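Local coordinates for protein putative isohexenylglutaconyl-CoA hydratase (Pseudomonas aeruginosa, PDB 4ZU2) that probably hydrates isohexenylglutaconyl-CoA in the breakdown of acyclic terpenes such as citronellate, and belongs to the crotonase family, at residues 127-131 with 193-197; 136-141 with 165-171. All blocks are in the same frame, centred on the assembly; numbering follows the deposited sequence.

Interaction 1: residues 127-131 with 193-197; sequences AIAAA and LEQRL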
loop_
_atom_site.group_PDB
_atom_site.type_symbol
_atom_site.label_atom_id
_atom_site.label_comp_id
_atom_site.label_asym_id
_atom_site.label_seq_id
_atom_site.Cartn_x
_atom_site.Cartn_y
_atom_site.Cartn_z
ATOM N N ALA A 127 -13.215 -5.154 -8.871
ATOM C CA ALA A 127 -12.874 -6.282 -9.753
ATOM C C ALA A 127 -13.343 -7.612 -9.127
ATOM O O ALA A 127 -13.052 -7.918 -7.944
ATOM C CB ALA A 127 -11.423 -6.334 -9.967
ATOM N N ILE A 128 -14.091 -8.366 -9.920
ATOM C CA ILE A 128 -14.576 -9.693 -9.556
ATOM C C ILE A 128 -13.976 -10.686 -10.571
ATOM O O ILE A 128 -14.264 -10.595 -11.752
ATOM C CB ILE A 128 -16.122 -9.735 -9.635
ATOM C CG1 ILE A 128 -16.767 -8.688 -8.700
ATOM C CG2 ILE A 128 -16.644 -11.125 -9.295
ATOM C CD1 ILE A 128 -18.072 -8.114 -9.192
ATOM N N ALA A 129 -13.147 -11.625 -10.123
ATOM C CA ALA A 129 -12.479 -12.548 -11.053
ATOM C C ALA A 129 -12.991 -13.969 -10.908
ATOM O O ALA A 129 -13.435 -14.387 -9.825
ATOM C CB ALA A 129 -10.996 -12.535 -10.834
ATOM N N ALA A 130 -12.931 -14.697 -12.022
ATOM C CA ALA A 130 -13.111 -16.147 -12.036
ATOM C C ALA A 130 -11.842 -16.791 -11.472
ATOM O O ALA A 130 -10.745 -16.389 -11.831
ATOM C CB ALA A 130 -13.319 -16.585 -13.447
ATOM N N ALA A 131 -11.972 -17.781 -10.591
ATOM C CA ALA A 131 -10.804 -18.437 -10.000
ATOM C C ALA A 131 -9.825 -18.966 -11.021
ATOM O O ALA A 131 -8.641 -19.081 -10.724
ATOM C CB ALA A 131 -11.244 -19.609 -9.094
ATOM N N LEU A 193 -20.234 -15.656 -9.981
ATOM C CA LEU A 193 -19.577 -14.472 -10.487
ATOM C C LEU A 193 -20.636 -13.430 -10.693
ATOM O O LEU A 193 -20.426 -12.260 -10.389
ATOM C CB LEU A 193 -18.862 -14.775 -11.804
ATOM C CG LEU A 193 -17.488 -14.118 -12.023
ATOM C CD1 LEU A 193 -16.437 -14.611 -11.050
ATOM C CD2 LEU A 193 -17.022 -14.323 -13.459
ATOM N N GLU A 194 -21.786 -13.882 -11.192
ATOM C CA GLU A 194 -22.890 -12.997 -11.556
ATOM C C GLU A 194 -23.662 -12.504 -10.349
ATOM O O GLU A 194 -24.324 -11.472 -10.421
ATOM C CB GLU A 194 -23.889 -13.718 -12.458
ATOM C CG GLU A 194 -23.483 -13.854 -13.897
ATOM C CD GLU A 194 -23.343 -12.536 -14.593
ATOM O OE1 GLU A 194 -24.301 -11.740 -14.575
ATOM O OE2 GLU A 194 -22.261 -12.297 -15.161
ATOM N N GLN A 195 -23.661 -13.291 -9.279
ATOM C CA GLN A 195 -24.440 -12.939 -8.111
ATOM C C GLN A 195 -23.668 -11.861 -7.439
ATOM O O GLN A 195 -24.230 -10.845 -7.092
ATOM C CB GLN A 195 -24.732 -14.122 -7.160
ATOM C CG GLN A 195 -23.560 -14.779 -6.416
ATOM C CD GLN A 195 -23.180 -14.153 -5.036
ATOM O OE1 GLN A 195 -24.007 -13.536 -4.363
ATOM N NE2 GLN A 195 -21.922 -14.350 -4.614
ATOM N N ARG A 196 -22.363 -12.062 -7.324
ATOM C CA ARG A 196 -21.484 -11.037 -6.777
ATOM C C ARG A 196 -21.641 -9.727 -7.517
ATOM O O ARG A 196 -21.621 -8.670 -6.906
ATOM C CB ARG A 196 -20.028 -11.460 -6.821
ATOM C CG ARG A 196 -19.109 -10.412 -6.224
ATOM C CD ARG A 196 -19.330 -10.315 -4.725
ATOM N NE ARG A 196 -18.946 -11.558 -4.072
ATOM C CZ ARG A 196 -19.116 -11.822 -2.775
ATOM N NH1 ARG A 196 -19.676 -10.923 -1.953
ATOM N NH2 ARG A 196 -18.702 -12.987 -2.284
ATOM N N LEU A 197 -21.782 -9.797 -8.827
ATOM C CA LEU A 197 -21.884 -8.579 -9.616
ATOM C C LEU A 197 -23.147 -7.835 -9.256
ATOM O O LEU A 197 -23.114 -6.636 -8.986
ATOM C CB LEU A 197 -21.886 -8.862 -11.109
ATOM C CG LEU A 197 -22.149 -7.651 -12.024
ATOM C CD1 LEU A 197 -21.099 -6.580 -11.811
ATOM C CD2 LEU A 197 -22.164 -8.059 -13.506
#
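Ile-128 reaches from strand 126-130 into the near side of helix 190-205, and its side chain touches three helix residues. CB points toward the helix, and there the side chain branches. CG2 lies 3.9 Å from Leu-193 CD1, the two side chains passing alongside one another, pointing opposite ways. The other branch has CG1 anti to the carbonyl carbon (chi1 -59°), which sets Ile-128 CG1 3.8 Å from Arg-196 CG. At the tip, Ile-128 CD1 rests 3.9 Å from Leu-197 CA, against the helix backbone itself. Arg-196 therefore contributes its aliphatic part to the contact, while its NE makes a long, weak ion pair with Glu-187.

Leu-193 turns its end to the strand backbone: its CD1 stands 3.3 Å from Ala-129 O, and its CD2 lies 4.3 Å from Ala-130 CB. No hydrogen bond crosses between the segments, which bury 255 Å² together, so the contact is held by apolar packing. The strand's backbone bonds go to its sheet neighbours instead, Ala-107 and Val-109 on one hand and Phe-185 on the other. Leu-108 and Phe-185 enlarge the apolar patch beside Ile-128. Strand and helix run antiparallel; the axes of 127-130 and 193-197 are 172° apart and 9.0 Å from each other at closest, as one layer of alpha-on-beta packing over the main sheet of the crotonase fold.

Interaction 2: residues 136-141 with 165-171; sequences GLPETS and LALTAAR
Thr-140 OG1 donates a hydrogen bond to Ala-166 O over 3.3 Å, the one direct hydrogen bond between the segments; Asn-212 OD1 of the second subunit weakly approaches the same hydroxyl. With chi1 at 64°, OG1 sits between the backbone N and carbonyl carbon of Thr-140 and meets the Ala-166 carbonyl nearly end-on (C=O...donor angle 162°). Two waters extend this polar seam. Water 2 accepts from Thr-140 N and donates to Leu-137 O and to Ala-166 O, giving that carbonyl a second donor. Water 1 accepts from Leu-137 N at 2.8 Å and donates to Leu-165 O and Ala-170 O, bridging the two backbones.

The loop after strand 134-136 probably corresponds to the stretch carrying a catalytic glutamate in enoyl-CoA hydratases, with Glu-139 in that glutamate's place. It lies against the end of helix 159-168, where Ala-169, with positive phi, breaks the right-handed helix; Ala-169 CA makes a CA-H...O contact of 3.5 Å with Leu-137 O. Within the segments, Ser-141 OG donates to Pro-138 O at 2.7 Å, on a lone pair in the carbonyl plane, and Arg-171 NH1 bonds weakly to Ala-169 O at the guanidinium edge.

Among nonpolar contacts, Ser-141 CB is 4.0 Å from Ala-169 CB, and Leu-137 CD1 approaches Ala-166 CB. On the exposed side, Pro-138 covers one guanidinium face, its CG 3.7 Å from Arg-171 NH2. Thr-215 of the second subunit packs on Thr-140 and Ala-166.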
loop_
_atom_site.group_PDB
_atom_site.type_symbol
_atom_site.label_atom_id
_atom_site.label_comp_id
_atom_site.label_asym_id
_atom_site.label_seq_id
_atom_site.Cartn_x
_atom_site.Cartn_y
_atom_site.Cartn_z
ATOM N N GLY A 136 -1.213 -11.786 -15.737
ATOM C CA GLY A 136 0.212 -11.678 -15.936
ATOM C C GLY A 136 0.595 -10.396 -16.638
ATOM O O GLY A 136 -0.231 -9.700 -17.231
ATOM N N LEU A 137 1.872 -10.082 -16.529
ATOM C CA LEU A 137 2.501 -9.049 -17.359
ATOM C C LEU A 137 3.625 -9.671 -18.171
ATOM O O LEU A 137 4.775 -9.715 -17.721
ATOM C CB LEU A 137 3.048 -7.919 -16.463
ATOM C CG LEU A 137 1.956 -7.159 -15.692
ATOM C CD1 LEU A 137 2.508 -6.155 -14.671
ATOM C CD2 LEU A 137 1.034 -6.452 -16.623
ATOM N N PRO A 138 3.323 -10.171 -19.373
ATOM C CA PRO A 138 4.392 -10.830 -20.152
ATOM C C PRO A 138 5.430 -9.883 -20.756
ATOM O O PRO A 138 6.431 -10.330 -21.290
ATOM C CB PRO A 138 3.625 -11.508 -21.295
ATOM C CG PRO A 138 2.206 -11.560 -20.839
ATOM C CD PRO A 138 2.019 -10.315 -20.027
ATOM N N GLU A 139 5.207 -8.590 -20.621
ATOM C CA GLU A 139 5.936 -7.619 -21.398
ATOM C C GLU A 139 7.418 -7.788 -21.397
ATOM O O GLU A 139 8.031 -7.815 -22.465
ATOM C CB GLU A 139 5.571 -6.210 -20.987
ATOM C CG GLU A 139 4.281 -5.753 -21.544
ATOM C CD GLU A 139 3.111 -6.078 -20.649
ATOM O OE1 GLU A 139 3.213 -6.972 -19.779
ATOM O OE2 GLU A 139 2.087 -5.431 -20.838
ATOM N N THR A 140 8.048 -7.940 -20.256
ATOM C CA THR A 140 9.523 -8.024 -20.326
ATOM C C THR A 140 10.023 -9.408 -20.803
ATOM O O THR A 140 11.198 -9.553 -21.109
ATOM C CB THR A 140 10.181 -7.747 -18.992
ATOM O OG1 THR A 140 9.792 -8.774 -18.082
ATOM C CG2 THR A 140 9.802 -6.377 -18.446
ATOM N N SER A 141 9.156 -10.425 -20.818
ATOM C CA SER A 141 9.501 -11.714 -21.459
ATOM C C SER A 141 9.543 -11.616 -23.011
ATOM O O SER A 141 9.837 -12.585 -23.694
ATOM C CB SER A 141 8.584 -12.863 -20.979
ATOM O OG SER A 141 7.279 -12.894 -21.547
ATOM N N LEU A 165 5.825 -9.213 -10.160
ATOM C CA LEU A 165 5.018 -9.577 -11.305
ATOM C C LEU A 165 5.669 -9.122 -12.592
ATOM O O LEU A 165 5.756 -9.902 -13.560
ATOM C CB LEU A 165 3.584 -9.048 -11.194
ATOM C CG LEU A 165 2.857 -9.416 -9.898
ATOM C CD1 LEU A 165 1.348 -9.210 -10.062
ATOM C CD2 LEU A 165 3.195 -10.802 -9.472
ATOM N N ALA A 166 6.131 -7.874 -12.561
ATOM C CA ALA A 166 6.709 -7.197 -13.682
ATOM C C ALA A 166 8.102 -7.723 -14.109
ATOM O O ALA A 166 8.410 -7.794 -15.293
ATOM C CB ALA A 166 6.793 -5.710 -13.381
ATOM N N LEU A 167 8.946 -8.033 -13.138
ATOM C CA LEU A 167 10.307 -8.429 -13.430
ATOM C C LEU A 167 10.515 -9.975 -13.571
ATOM O O LEU A 167 11.642 -10.411 -13.804
ATOM C CB LEU A 167 11.234 -7.849 -12.378
ATOM C CG LEU A 167 11.048 -6.332 -12.207
ATOM C CD1 LEU A 167 11.843 -5.837 -11.024
ATOM C CD2 LEU A 167 11.409 -5.556 -13.511
ATOM N N THR A 168 9.435 -10.761 -13.441
ATOM C CA THR A 168 9.481 -12.227 -13.566
ATOM C C THR A 168 8.402 -12.732 -14.554
ATOM O O THR A 168 8.357 -13.901 -14.867
ATOM C CB THR A 168 9.329 -12.979 -12.137
ATOM O OG1 THR A 168 7.995 -12.857 -11.622
ATOM C CG2 THR A 168 10.292 -12.438 -11.117
ATOM N N ALA A 169 7.514 -11.842 -15.013
ATOM C CA ALA A 169 6.411 -12.218 -15.920
ATOM C C ALA A 169 5.569 -13.398 -15.400
ATOM O O ALA A 169 4.993 -14.164 -16.174
ATOM C CB ALA A 169 6.962 -12.517 -17.322
ATOM N N ALA A 170 5.458 -13.492 -14.082
ATOM C CA ALA A 170 4.718 -14.569 -13.415
ATOM C C ALA A 170 3.242 -14.645 -13.782
ATOM O O ALA A 170 2.524 -13.651 -13.694
ATOM C CB ALA A 170 4.826 -14.382 -11.879
ATOM N N ARG A 171 2.771 -15.838 -14.133
ATOM C CA ARG A 171 1.347 -16.066 -14.316
ATOM C C ARG A 171 0.798 -16.505 -12.956
ATOM O O ARG A 171 1.547 -17.016 -12.113
ATOM C CB ARG A 171 1.101 -17.149 -15.375
ATOM C CG ARG A 171 0.750 -16.647 -16.769
ATOM C CD ARG A 171 1.797 -15.761 -17.411
ATOM N NE ARG A 171 1.604 -15.720 -18.867
ATOM C CZ ARG A 171 2.493 -15.260 -19.744
ATOM N NH1 ARG A 171 3.657 -14.759 -19.313
ATOM N NH2 ARG A 171 2.202 -15.296 -21.062
HETATM O O HOH W 1 3.490 -10.863 -14.363
HETATM O O HOH W 2 6.638 -7.299 -17.647
#

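Interaction 2 is nested along the chain inside the loop that interaction 1 closes, yet the two do not touch: their centres are 24 Å apart and their nearest atoms about 10 Å. Interaction 1 packs a helix on the main sheet through apolar side chains, with no other subunit touching its segments, whereas interaction 2 combines hydrogen bonds, two waters and packing at a subunit interface. Strands 126-130 and 134-136 follow each other closely, so one short stretch supplies the first segment of each contact. Loop 136-141 holds the position of the crotonase glutamate, which probably places interaction 2 nearer the active site; Leu-137 and Leu-165 also pack on helix 116-121, whose start in relatives helps form the oxyanion hole.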